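Local coordinates for protein alkaline phosphatase (Thermus thermophilus, PDB 7KWD) that probably hydrolyses phosphate monoesters as a homodimeric alkaline phosphatase whose active site uses zinc and magnesium ions, at residues Ser96-Ala101 with Ser316-Gly321. Numbering follows the deposited sequence.
With ZN (zinc ion), chain E.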
loop_
_atom_site.group_PDB
_atom_site.type_symbol
_atom_site.label_atom_id
_atom_site.label_comp_id
_atom_site.label_asym_id
_atom_site.label_seq_id
_atom_site.Cartn_x
_atom_site.Cartn_y
_atom_site.Cartn_z
ATOM N N SER A 96 6.301 -5.073 -18.644
ATOM C CA SER A 96 6.171 -4.622 -20.037
ATOM C C SER A 96 4.841 -3.917 -20.256
ATOM O O SER A 96 4.794 -2.840 -20.864
ATOM C CB SER A 96 6.314 -5.786 -21.025
ATOM O OG SER A 96 5.424 -6.834 -20.726
ATOM N N ALA A 97 3.742 -4.501 -19.759
ATOM C CA ALA A 97 2.456 -3.826 -19.897
ATOM C C ALA A 97 2.441 -2.520 -19.112
ATOM O O ALA A 97 1.885 -1.520 -19.566
ATOM C CB ALA A 97 1.326 -4.756 -19.450
ATOM N N ALA A 98 3.091 -2.487 -17.958
ATOM C CA ALA A 98 3.122 -1.249 -17.185
ATOM C C ALA A 98 3.913 -0.190 -17.922
ATOM O O ALA A 98 3.465 0.948 -18.085
ATOM C CB ALA A 98 3.721 -1.513 -15.813
ATOM N N GLY A 99 5.086 -0.569 -18.426
ATOM C CA GLY A 99 5.880 0.364 -19.205
ATOM C C GLY A 99 5.153 0.812 -20.452
ATOM O O GLY A 99 5.192 1.991 -20.816
ATOM N N ASN A 100 4.472 -0.128 -21.116
ATOM C CA ASN A 100 3.669 0.207 -22.285
ATOM C C ASN A 100 2.608 1.252 -21.963
ATOM O O ASN A 100 2.351 2.154 -22.765
ATOM C CB ASN A 100 2.983 -1.040 -22.817
ATOM C CG ASN A 100 3.921 -1.951 -23.554
ATOM O OD1 ASN A 100 5.085 -1.629 -23.744
ATOM N ND2 ASN A 100 3.409 -3.109 -23.974
ATOM N N ALA A 101 1.959 1.121 -20.813
ATOM C CA ALA A 101 0.952 2.100 -20.427
ATOM C C ALA A 101 1.582 3.472 -20.357
ATOM O O ALA A 101 1.031 4.453 -20.871
ATOM C CB ALA A 101 0.325 1.713 -19.086
ATOM N N SER A 316 6.165 4.900 -9.586
ATOM C CA SER A 316 6.298 3.455 -9.475
ATOM C C SER A 316 5.460 2.797 -10.563
ATOM O O SER A 316 4.358 3.274 -10.876
ATOM C CB SER A 316 5.835 2.970 -8.101
ATOM O OG SER A 316 5.767 1.547 -8.111
ATOM N N ASP A 317 5.965 1.690 -11.143
ATOM C CA ASP A 317 5.178 1.025 -12.187
ATOM C C ASP A 317 4.167 0.017 -11.655
ATOM O O ASP A 317 3.221 -0.318 -12.369
ATOM C CB ASP A 317 6.090 0.356 -13.227
ATOM C CG ASP A 317 6.853 -0.808 -12.696
ATOM O OD1 ASP A 317 7.102 -0.922 -11.473
ATOM O OD2 ASP A 317 7.246 -1.637 -13.544
ATOM N N HIS A 318 4.349 -0.463 -10.430
ATOM C CA HIS A 318 3.399 -1.308 -9.714
ATOM C C HIS A 318 4.057 -1.657 -8.379
ATOM O O HIS A 318 5.277 -1.515 -8.212
ATOM C CB HIS A 318 3.073 -2.614 -10.447
ATOM C CG HIS A 318 4.306 -3.352 -10.816
ATOM N ND1 HIS A 318 5.011 -4.116 -9.907
ATOM C CD2 HIS A 318 5.032 -3.345 -11.947
ATOM C CE1 HIS A 318 6.096 -4.582 -10.480
ATOM N NE2 HIS A 318 6.119 -4.142 -11.721
ATOM N N ALA A 319 3.247 -2.160 -7.463
ATOM C CA ALA A 319 3.735 -2.676 -6.207
ATOM C C ALA A 319 4.141 -4.140 -6.358
ATOM O O ALA A 319 3.617 -4.868 -7.208
ATOM C CB ALA A 319 2.662 -2.546 -5.124
ATOM N N THR A 320 5.074 -4.568 -5.501
ATOM C CA THR A 320 5.528 -5.954 -5.491
ATOM C C THR A 320 5.755 -6.415 -4.062
ATOM O O THR A 320 6.384 -5.711 -3.259
ATOM C CB THR A 320 6.801 -6.124 -6.318
ATOM O OG1 THR A 320 6.494 -5.773 -7.649
ATOM C CG2 THR A 320 7.305 -7.595 -6.272
ATOM N N GLY A 321 5.263 -7.615 -3.773
ATOM C CA GLY A 321 5.373 -8.210 -2.468
ATOM C C GLY A 321 4.013 -8.390 -1.834
ATOM O O GLY A 321 3.291 -9.318 -2.194
HETATM ZN ZN ZN E . 7.962 -3.581 -12.876
#
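Asp317 OD2 binds the zinc ion at 2.2 Å, with the methyl of Ala98 close by (CB 4.2 Å from that same OD2). The second ligand comes from the next residue, with His318 NE2 also 2.2 Å from the zinc; Asp47 and Ser95 complete the site. Both Asp317 and His318 carry CG between the backbone N and the carbonyl carbon (chi1 68° and 52°), which swings carboxylate and imidazole to the same metal. Asp317 OD1 lies over one face of the His318 ring, 3.2 Å above its plane and displaced toward the rim. At the other ring nitrogen, ND1 donates to Ala319 O at 3.1 Å, nearly straight at 163°, which should fix the ring's rotation and leave NE2 for the zinc. ND1 comes to Ala319 O from well out of the carbonyl plane, while that oxygen lies almost in the plane of the ring. Asp317 OD1 is hydrogen-bonded outside the two segments, where Gly48 is the main polar partner of the side chain.

The helix side of the contact is one methyl. Ala98 CB packs 3.7 Å from Asp317 O and 4.0 Å from Asp317 CB, and also lies at the edge of the His318 ring, near its plane and 4.5 Å from CD2. Helix 95-104 begins with Ser95, predicted to become the phosphoserine intermediate, so this small buried patch sets the serine-bearing helix against the Asp-His pair within the interrupted strand region 310-325, as expected of the metal-centred active site of the alkaline phosphatase family.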